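PDB 5WTZ: binary enterotoxin of Clostridium perfringens component a from Clostridium perfringens, which binds NAD and, as the enzymatic component of a binary iota-like enterotoxin, ADP-ribosylates actin. Local coordinates for residues A[93-98]-A[146-151]; A[191-196]-A[204-209]; A[55-60]-A[399-404]. One frame throughout, in Å; residues are numbered along the deposited sequence.

Contact 1: A[93-98]-A[146-151]; sequences YVYYYE and TEPDIN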
loop_
_atom_site.group_PDB
_atom_site.type_symbol
_atom_site.label_atom_id
_atom_site.label_comp_id
_atom_site.label_asym_id
_atom_site.label_seq_id
_atom_site.Cartn_x
_atom_site.Cartn_y
_atom_site.Cartn_z
ATOM N N TYR A 93 -18.333 -10.930 -7.051
ATOM C CA TYR A 93 -18.485 -9.587 -6.499
ATOM C C TYR A 93 -18.798 -9.648 -5.001
ATOM O O TYR A 93 -19.596 -10.477 -4.542
ATOM C CB TYR A 93 -19.574 -8.811 -7.235
ATOM C CG TYR A 93 -19.281 -8.487 -8.674
ATOM C CD1 TYR A 93 -19.581 -9.392 -9.683
ATOM C CD2 TYR A 93 -18.728 -7.260 -9.038
ATOM C CE1 TYR A 93 -19.328 -9.092 -11.000
ATOM C CE2 TYR A 93 -18.477 -6.956 -10.359
ATOM C CZ TYR A 93 -18.780 -7.883 -11.336
ATOM O OH TYR A 93 -18.537 -7.612 -12.658
ATOM N N VAL A 94 -18.158 -8.774 -4.235
ATOM C CA VAL A 94 -18.382 -8.716 -2.802
ATOM C C VAL A 94 -18.662 -7.284 -2.381
ATOM O O VAL A 94 -18.453 -6.358 -3.172
ATOM C CB VAL A 94 -17.188 -9.281 -2.015
ATOM C CG1 VAL A 94 -17.082 -10.785 -2.248
ATOM C CG2 VAL A 94 -15.893 -8.567 -2.393
ATOM N N TYR A 95 -19.140 -7.120 -1.146
ATOM C CA TYR A 95 -19.658 -5.845 -0.644
ATOM C C TYR A 95 -19.077 -5.472 0.713
ATOM O O TYR A 95 -18.834 -6.339 1.559
ATOM C CB TYR A 95 -21.190 -5.902 -0.545
ATOM C CG TYR A 95 -21.868 -6.164 -1.869
ATOM C CD1 TYR A 95 -22.005 -7.457 -2.354
ATOM C CD2 TYR A 95 -22.356 -5.119 -2.638
ATOM C CE1 TYR A 95 -22.616 -7.705 -3.565
ATOM C CE2 TYR A 95 -22.984 -5.362 -3.852
ATOM C CZ TYR A 95 -23.101 -6.655 -4.314
ATOM O OH TYR A 95 -23.709 -6.910 -5.529
ATOM N N TYR A 96 -18.839 -4.179 0.918
ATOM C CA TYR A 96 -18.580 -3.651 2.255
ATOM C C TYR A 96 -18.691 -2.138 2.267
ATOM O O TYR A 96 -18.288 -1.463 1.310
ATOM C CB TYR A 96 -17.205 -4.079 2.787
ATOM C CG TYR A 96 -16.020 -3.634 1.958
ATOM C CD1 TYR A 96 -15.609 -4.359 0.849
ATOM C CD2 TYR A 96 -15.288 -2.509 2.309
ATOM C CE1 TYR A 96 -14.503 -3.957 0.089
ATOM C CE2 TYR A 96 -14.199 -2.106 1.564
ATOM C CZ TYR A 96 -13.807 -2.826 0.466
ATOM O OH TYR A 96 -12.714 -2.405 -0.252
ATOM N N TYR A 97 -19.273 -1.627 3.343
ATOM C CA TYR A 97 -19.282 -0.200 3.621
ATOM C C TYR A 97 -17.874 0.226 3.982
ATOM O O TYR A 97 -17.135 -0.546 4.602
ATOM C CB TYR A 97 -20.234 0.128 4.756
ATOM C CG TYR A 97 -21.705 0.126 4.403
ATOM C CD1 TYR A 97 -22.232 1.045 3.501
ATOM C CD2 TYR A 97 -22.562 -0.780 4.985
ATOM C CE1 TYR A 97 -23.596 1.055 3.203
ATOM C CE2 TYR A 97 -23.922 -0.773 4.698
ATOM C CZ TYR A 97 -24.426 0.142 3.800
ATOM O OH TYR A 97 -25.773 0.145 3.501
ATOM N N GLU A 98 -17.498 1.442 3.601
ATOM C CA GLU A 98 -16.125 1.902 3.796
ATOM C C GLU A 98 -16.025 3.376 4.236
ATOM O O GLU A 98 -16.894 4.196 3.922
ATOM C CB GLU A 98 -15.321 1.674 2.516
ATOM C CG GLU A 98 -13.827 2.033 2.634
ATOM C CD GLU A 98 -13.113 1.267 3.756
ATOM O OE1 GLU A 98 -13.339 1.559 4.961
ATOM O OE2 GLU A 98 -12.318 0.362 3.419
ATOM N N THR A 146 -23.429 -9.977 -0.248
ATOM C CA THR A 146 -24.602 -9.314 -0.802
ATOM C C THR A 146 -24.656 -7.855 -0.387
ATOM O O THR A 146 -24.041 -7.461 0.602
ATOM C CB THR A 146 -25.917 -10.010 -0.358
ATOM O OG1 THR A 146 -25.920 -10.186 1.063
ATOM C CG2 THR A 146 -26.071 -11.364 -1.033
ATOM N N GLU A 147 -25.384 -7.058 -1.162
ATOM C CA GLU A 147 -25.589 -5.655 -0.847
ATOM C C GLU A 147 -26.180 -5.526 0.539
ATOM O O GLU A 147 -27.169 -6.179 0.846
ATOM C CB GLU A 147 -26.504 -4.997 -1.877
ATOM C CG GLU A 147 -26.719 -3.514 -1.644
ATOM C CD GLU A 147 -27.768 -2.935 -2.566
ATOM O OE1 GLU A 147 -27.566 -2.994 -3.798
ATOM O OE2 GLU A 147 -28.800 -2.432 -2.062
ATOM N N PRO A 148 -25.569 -4.692 1.390
ATOM C CA PRO A 148 -26.080 -4.583 2.760
ATOM C C PRO A 148 -27.542 -4.162 2.788
ATOM O O PRO A 148 -28.009 -3.486 1.862
ATOM C CB PRO A 148 -25.190 -3.515 3.380
ATOM C CG PRO A 148 -23.908 -3.602 2.593
ATOM C CD PRO A 148 -24.337 -3.911 1.190
ATOM N N ASP A 149 -28.253 -4.589 3.826
ATOM C CA ASP A 149 -29.685 -4.343 3.950
ATOM C C ASP A 149 -29.948 -3.462 5.155
ATOM O O ASP A 149 -31.091 -3.335 5.617
ATOM C CB ASP A 149 -30.449 -5.661 4.080
ATOM C CG ASP A 149 -31.938 -5.495 3.858
ATOM O OD1 ASP A 149 -32.339 -4.445 3.314
ATOM O OD2 ASP A 149 -32.707 -6.407 4.227
ATOM N N ILE A 150 -28.878 -2.868 5.671
ATOM C CA ILE A 150 -28.954 -2.080 6.897
ATOM C C ILE A 150 -28.129 -0.796 6.809
ATOM O O ILE A 150 -27.273 -0.635 5.932
ATOM C CB ILE A 150 -28.519 -2.933 8.152
ATOM C CG1 ILE A 150 -27.155 -3.606 7.953
ATOM C CG2 ILE A 150 -29.558 -3.985 8.499
ATOM C CD1 ILE A 150 -25.988 -2.742 8.219
ATOM N N ASN A 151 -28.411 0.115 7.734
ATOM C CA ASN A 151 -27.747 1.403 7.793
ATOM C C ASN A 151 -26.246 1.275 8.020
ATOM O O ASN A 151 -25.786 0.326 8.649
ATOM C CB ASN A 151 -28.358 2.249 8.913
ATOM C CG ASN A 151 -27.627 3.558 9.104
ATOM O OD1 ASN A 151 -27.779 4.483 8.306
ATOM N ND2 ASN A 151 -26.807 3.637 10.147
#
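The ring of Tyr95 lies over the Thr146-Glu147 peptide, with Glu147 N 3.5 Å above the ring plane and over its centre. On the same face, Tyr95 CD1 comes within 3.3 Å of Thr146 C. With CG anti to its own carbonyl carbon (chi1 -60°), the ring leaves the strand on the side of the loop. Its hydroxyl looks elsewhere, to a hydrogen bond with Asp11 OD1.

Apolar contact follows one step along. Pro148 sits beside both tyrosines, its CD 4.1 Å from Tyr95 CB and its CB 3.3 Å from Tyr97 CE2; the proline and the Tyr97 ring run alongside one another, pointing opposite ways.

A single hydrogen bond crosses between the segments. Tyr97 OH donates to Ile150 O at 3.0 Å, with a C=O...O angle of 165°.

Strand 92-98 is an edge of the five-stranded sheet of this ADP-ribosyltransferase-like domain, and Thr144 OG1 also bonds Tyr95 O. The chemistry implies that an irregular loop can be held to a sheet edge by the face of one tyrosine, the apolar contact of a second with Pro148, and the second's phenol, with no backbone-to-backbone hydrogen bond between the two segments.

Contact 2: A[191-196]-A[204-209]; sequences TGLSIV and AKVDAD
Asp207 O takes two backbone donors from the neighbouring strand, Thr191 N at 2.8 Å and, weakly, Gly192 N at 3.4 Å. Two successive residues set against one is a classic beta bulge, here in the antiparallel hairpin of strands 187-198 and 201-211. The Thr191 bond is nearly straight at its hydrogen (175°), although the donor stands 40° out of the carbonyl plane.

Beyond the bulge the pairing becomes regular. Asp207 N returns a bond to Gly192 O, and Ser194 and Lys205 form a hydrogen-bonded pair in which Lys205 N reaches Ser194 O at 2.7 Å. Between these pairs, Leu193 faces Val206 as a non-hydrogen-bonded pair. Here Leu193 CD1 meets Val206 CG2 at 4.1 Å, on the face covered by helix 120-130, where Phe126 touches both residues.

The other face carries Ser194, Lys205 and Asp207. Extended from a CG anti to the backbone N (chi1 -179°), the lysine chain leads away from strand 187-198, while Lys205 CB remains 3.7 Å from Val196 CG1. Asp207 OD1 is hydrogen-bonded to His159 ND1 on strand 156-162, linking the hairpin to the next strand of the sheet.

Two waters bridge the strands. One molecule joins Thr191 OG1 and Asp209 OD1, donating to the carboxylate. A second bonds Ser194 OG, donates weakly to Asp207 OD2, and donates to Lys205 O at 2.7 Å.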
loop_
_atom_site.group_PDB
_atom_site.type_symbol
_atom_site.label_atom_id
_atom_site.label_comp_id
_atom_site.label_asym_id
_atom_site.label_seq_id
_atom_site.Cartn_x
_atom_site.Cartn_y
_atom_site.Cartn_z
ATOM N N THR A 191 -13.385 1.355 -10.705
ATOM C CA THR A 191 -13.833 1.113 -12.065
ATOM C C THR A 191 -15.124 1.860 -12.357
ATOM O O THR A 191 -15.623 1.822 -13.476
ATOM C CB THR A 191 -14.064 -0.401 -12.333
ATOM O OG1 THR A 191 -15.088 -0.899 -11.458
ATOM C CG2 THR A 191 -12.787 -1.191 -12.096
ATOM N N GLY A 192 -15.695 2.502 -11.336
ATOM C CA GLY A 192 -16.923 3.262 -11.520
ATOM C C GLY A 192 -17.368 3.944 -10.240
ATOM O O GLY A 192 -16.964 3.539 -9.147
ATOM N N LEU A 193 -18.207 4.971 -10.375
ATOM C CA LEU A 193 -18.726 5.723 -9.236
ATOM C C LEU A 193 -20.149 6.186 -9.511
ATOM O O LEU A 193 -20.470 6.661 -10.606
ATOM C CB LEU A 193 -17.832 6.931 -8.911
ATOM C CG LEU A 193 -18.260 7.846 -7.753
ATOM C CD1 LEU A 193 -18.006 7.226 -6.361
ATOM C CD2 LEU A 193 -17.572 9.206 -7.836
ATOM N N SER A 194 -21.005 6.030 -8.507
ATOM C CA SER A 194 -22.402 6.391 -8.611
ATOM C C SER A 194 -22.994 6.499 -7.223
ATOM O O SER A 194 -22.401 6.049 -6.244
ATOM C CB SER A 194 -23.173 5.363 -9.437
ATOM O OG SER A 194 -23.126 4.093 -8.813
ATOM N N ILE A 195 -24.167 7.103 -7.139
ATOM C CA ILE A 195 -24.898 7.164 -5.893
ATOM C C ILE A 195 -25.905 6.023 -5.845
ATOM O O ILE A 195 -26.576 5.721 -6.839
ATOM C CB ILE A 195 -25.609 8.519 -5.722
ATOM C CG1 ILE A 195 -24.586 9.655 -5.716
ATOM C CG2 ILE A 195 -26.419 8.543 -4.445
ATOM C CD1 ILE A 195 -25.194 11.023 -5.527
ATOM N N VAL A 196 -25.990 5.373 -4.693
ATOM C CA VAL A 196 -26.933 4.283 -4.494
ATOM C C VAL A 196 -27.746 4.593 -3.250
ATOM O O VAL A 196 -27.206 5.051 -2.241
ATOM C CB VAL A 196 -26.225 2.894 -4.361
ATOM C CG1 VAL A 196 -25.297 2.839 -3.145
ATOM C CG2 VAL A 196 -27.243 1.769 -4.299
ATOM N N ALA A 204 -22.137 6.764 -1.529
ATOM C CA ALA A 204 -21.267 6.754 -2.694
ATOM C C ALA A 204 -20.849 5.314 -2.988
ATOM O O ALA A 204 -20.140 4.693 -2.189
ATOM C CB ALA A 204 -20.047 7.643 -2.464
ATOM N N LYS A 205 -21.316 4.771 -4.108
ATOM C CA LYS A 205 -20.974 3.408 -4.480
ATOM C C LYS A 205 -19.726 3.381 -5.370
ATOM O O LYS A 205 -19.736 3.849 -6.512
ATOM C CB LYS A 205 -22.150 2.738 -5.177
ATOM C CG LYS A 205 -21.915 1.298 -5.581
ATOM C CD LYS A 205 -23.070 0.807 -6.418
ATOM C CE LYS A 205 -22.705 -0.428 -7.210
ATOM N NZ LYS A 205 -23.801 -0.805 -8.150
ATOM N N VAL A 206 -18.657 2.814 -4.832
ATOM C CA VAL A 206 -17.420 2.624 -5.577
ATOM C C VAL A 206 -17.399 1.214 -6.159
ATOM O O VAL A 206 -17.343 0.224 -5.415
ATOM C CB VAL A 206 -16.178 2.850 -4.680
ATOM C CG1 VAL A 206 -14.887 2.610 -5.459
ATOM C CG2 VAL A 206 -16.184 4.260 -4.102
ATOM N N ASP A 207 -17.502 1.119 -7.476
ATOM C CA ASP A 207 -17.221 -0.139 -8.148
ATOM C C ASP A 207 -15.707 -0.240 -8.247
ATOM O O ASP A 207 -15.034 0.750 -8.552
ATOM C CB ASP A 207 -17.853 -0.206 -9.538
ATOM C CG ASP A 207 -19.374 -0.347 -9.494
ATOM O OD1 ASP A 207 -19.910 -0.990 -8.565
ATOM O OD2 ASP A 207 -20.034 0.171 -10.412
ATOM N N ALA A 208 -15.167 -1.422 -7.975
ATOM C CA ALA A 208 -13.721 -1.612 -8.060
ATOM C C ALA A 208 -13.318 -3.049 -8.364
ATOM O O ALA A 208 -14.080 -4.007 -8.127
ATOM C CB ALA A 208 -13.061 -1.157 -6.765
ATOM N N ASP A 209 -12.101 -3.177 -8.869
ATOM C CA ASP A 209 -11.456 -4.468 -9.076
ATOM C C ASP A 209 -10.426 -4.756 -7.992
ATOM O O ASP A 209 -9.661 -3.874 -7.572
ATOM C CB ASP A 209 -10.749 -4.531 -10.428
ATOM C CG ASP A 209 -11.706 -4.639 -11.605
ATOM O OD1 ASP A 209 -12.909 -4.905 -11.441
ATOM O OD2 ASP A 209 -11.223 -4.454 -12.724
HETATM O O HOH W 1 -15.169 -3.629 -11.065
HETATM O O HOH W 2 -20.528 2.620 -8.763
#

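Contact 3: A[55-60]-A[399-404]; sequences YSIKKK and TEYYDE
Ile57 and Tyr401 lie alongside each other, pointing in opposing directions, the isoleucine laying its CG2 branch over one face of the ring. In this CH-pi contact Ile57 CG2 is 4.2 Å from the Tyr401 ring centroid and 26° off the normal. Helix 36-61 packs here on strand 391-403 of the second ADP-ribosyltransferase-like sheet, and Ile415 on the adjoining strand touches both side chains.

Lys58 passes obliquely across the same tyrosine, its CG 4.0 Å from Tyr401 CD2. The chain runs straight until its last torsion, where a bend (chi4 -68°) turns the ammonium to two acceptors. Tyr402 O receives Lys58 NZ in the carbonyl plane at 2.7 Å. Glu404 OE1 forms a salt bridge with Lys58 NZ at 2.8 Å, met on the anti side and 34° out of the carboxylate plane. Glu404 OE2 is hydrogen-bonded to Tyr66 OH, so both oxygens of the carboxylate are engaged. The ammonium also lies at the edge of the Tyr402 ring.

The helix thus joins the N-terminal part of the chain to a strand whose Tyr401 side chain lies about 5 Å from that of Arg300, seen to bind NADH. A water bridges the two segments, donating to Lys58 O at 2.7 Å and bonding Tyr401 OH.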
loop_
_atom_site.group_PDB
_atom_site.type_symbol
_atom_site.label_atom_id
_atom_site.label_comp_id
_atom_site.label_asym_id
_atom_site.label_seq_id
_atom_site.Cartn_x
_atom_site.Cartn_y
_atom_site.Cartn_z
ATOM N N TYR A 55 -1.184 -5.910 13.369
ATOM C CA TYR A 55 0.112 -6.561 13.526
ATOM C C TYR A 55 0.814 -6.803 12.184
ATOM O O TYR A 55 2.026 -6.610 12.088
ATOM C CB TYR A 55 -0.032 -7.884 14.295
ATOM C CG TYR A 55 1.302 -8.572 14.520
ATOM C CD1 TYR A 55 2.162 -8.140 15.523
ATOM C CD2 TYR A 55 1.713 -9.624 13.707
ATOM C CE1 TYR A 55 3.393 -8.756 15.727
ATOM C CE2 TYR A 55 2.937 -10.250 13.904
ATOM C CZ TYR A 55 3.772 -9.806 14.911
ATOM O OH TYR A 55 4.983 -10.415 15.110
ATOM N N SER A 56 0.081 -7.218 11.151
ATOM C CA SER A 56 0.695 -7.451 9.845
ATOM C C SER A 56 1.432 -6.203 9.375
ATOM O O SER A 56 2.478 -6.291 8.749
ATOM C CB SER A 56 -0.348 -7.862 8.803
ATOM O OG SER A 56 -1.127 -6.752 8.394
ATOM N N ILE A 57 0.876 -5.042 9.710
ATOM C CA ILE A 57 1.489 -3.763 9.369
ATOM C C ILE A 57 2.774 -3.503 10.166
ATOM O O ILE A 57 3.826 -3.196 9.570
ATOM C CB ILE A 57 0.480 -2.618 9.581
ATOM C CG1 ILE A 57 -0.642 -2.759 8.548
ATOM C CG2 ILE A 57 1.172 -1.269 9.472
ATOM C CD1 ILE A 57 -1.774 -1.741 8.677
ATOM N N LYS A 58 2.688 -3.627 11.491
ATOM C CA LYS A 58 3.849 -3.558 12.386
ATOM C C LYS A 58 4.987 -4.424 11.869
ATOM O O LYS A 58 6.134 -3.977 11.749
ATOM C CB LYS A 58 3.484 -4.021 13.804
ATOM C CG LYS A 58 2.603 -3.087 14.612
ATOM C CD LYS A 58 2.188 -3.774 15.911
ATOM C CE LYS A 58 1.319 -2.869 16.769
ATOM N NZ LYS A 58 2.099 -1.713 17.288
ATOM N N LYS A 59 4.658 -5.679 11.565
ATOM C CA LYS A 59 5.667 -6.670 11.251
ATOM C C LYS A 59 6.378 -6.354 9.942
ATOM O O LYS A 59 7.601 -6.421 9.863
ATOM C CB LYS A 59 5.045 -8.066 11.177
ATOM C CG LYS A 59 6.053 -9.181 10.966
ATOM C CD LYS A 59 5.349 -10.480 10.609
ATOM C CE LYS A 59 6.349 -11.604 10.317
ATOM N NZ LYS A 59 7.305 -11.786 11.437
ATOM N N LYS A 60 5.616 -6.008 8.913
ATOM C CA LYS A 60 6.223 -5.833 7.603
ATOM C C LYS A 60 7.044 -4.547 7.512
ATOM O O LYS A 60 7.956 -4.461 6.694
ATOM C CB LYS A 60 5.158 -5.877 6.503
ATOM C CG LYS A 60 4.167 -4.746 6.461
ATOM C CD LYS A 60 3.047 -5.173 5.520
ATOM C CE LYS A 60 2.162 -4.037 5.073
ATOM N NZ LYS A 60 1.033 -4.608 4.264
ATOM N N THR A 399 -1.677 6.639 6.477
ATOM C CA THR A 399 -2.154 5.631 7.408
ATOM C C THR A 399 -1.224 5.528 8.617
ATOM O O THR A 399 -0.049 5.174 8.491
ATOM C CB THR A 399 -2.273 4.256 6.731
ATOM O OG1 THR A 399 -3.177 4.339 5.623
ATOM C CG2 THR A 399 -2.784 3.224 7.709
ATOM N N GLU A 400 -1.741 5.845 9.795
ATOM C CA GLU A 400 -0.904 5.797 10.987
ATOM C C GLU A 400 -0.761 4.374 11.524
ATOM O O GLU A 400 -1.696 3.575 11.452
ATOM C CB GLU A 400 -1.469 6.716 12.067
ATOM C CG GLU A 400 -2.887 6.362 12.473
ATOM C CD GLU A 400 -3.429 7.257 13.568
ATOM O OE1 GLU A 400 -2.823 7.281 14.663
ATOM O OE2 GLU A 400 -4.461 7.928 13.333
ATOM N N TYR A 401 0.419 4.037 12.037
ATOM C CA TYR A 401 0.516 2.871 12.915
ATOM C C TYR A 401 1.530 3.169 13.996
ATOM O O TYR A 401 2.302 4.117 13.890
ATOM C CB TYR A 401 0.886 1.599 12.138
ATOM C CG TYR A 401 2.371 1.341 12.001
ATOM C CD1 TYR A 401 3.112 2.004 11.041
ATOM C CD2 TYR A 401 3.029 0.418 12.832
ATOM C CE1 TYR A 401 4.482 1.764 10.893
ATOM C CE2 TYR A 401 4.399 0.181 12.698
ATOM C CZ TYR A 401 5.109 0.859 11.722
ATOM O OH TYR A 401 6.460 0.644 11.574
ATOM N N TYR A 402 1.512 2.371 15.045
ATOM C CA TYR A 402 2.395 2.610 16.168
ATOM C C TYR A 402 3.585 1.661 16.142
ATOM O O TYR A 402 3.423 0.455 16.315
ATOM C CB TYR A 402 1.632 2.470 17.487
ATOM C CG TYR A 402 2.493 2.754 18.689
ATOM C CD1 TYR A 402 2.920 4.051 18.975
ATOM C CD2 TYR A 402 2.911 1.729 19.520
ATOM C CE1 TYR A 402 3.721 4.316 20.077
ATOM C CE2 TYR A 402 3.710 1.984 20.630
ATOM C CZ TYR A 402 4.114 3.274 20.902
ATOM O OH TYR A 402 4.910 3.509 22.004
ATOM N N ASP A 403 4.771 2.217 15.897
ATOM C CA ASP A 403 6.023 1.465 16.014
ATOM C C ASP A 403 6.423 1.434 17.476
ATOM O O ASP A 403 6.927 2.427 18.009
ATOM C CB ASP A 403 7.139 2.092 15.163
ATOM C CG ASP A 403 8.422 1.243 15.140
ATOM O OD1 ASP A 403 8.557 0.301 15.953
ATOM O OD2 ASP A 403 9.300 1.520 14.297
ATOM N N GLU A 404 6.214 0.286 18.113
ATOM C CA GLU A 404 6.408 0.143 19.552
ATOM C C GLU A 404 7.852 -0.160 19.913
ATOM O O GLU A 404 8.214 -0.194 21.087
ATOM C CB GLU A 404 5.495 -0.964 20.104
ATOM C CG GLU A 404 5.947 -2.400 19.812
ATOM C CD GLU A 404 5.661 -2.858 18.384
ATOM O OE1 GLU A 404 4.833 -2.229 17.685
ATOM O OE2 GLU A 404 6.273 -3.861 17.956
HETATM O O HOH W 3 7.214 -1.695 12.734
#

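In the fold
The three contacts illustrate a chain built from two related halves. Contacts 1 and 2 belong to the first, their centres 12 Å apart on one mixed sheet: contact 1 lies at its edge strand 92-98, contact 2 in the hairpin 187-198/201-211, with strand 156-162 between. The second half repeats the strand order 1-3-5-4-2 and binds NAD. Contact 3, its centre 28 and 29 Å from theirs, brings helix 36-61 against strand 391-403, and so sets the NAD-binding half against the one that in related binary toxins docks on the translocation component. Along the chain, contact 1 closes before contact 2 opens, and both are nested inside the long loop that contact 3 closes.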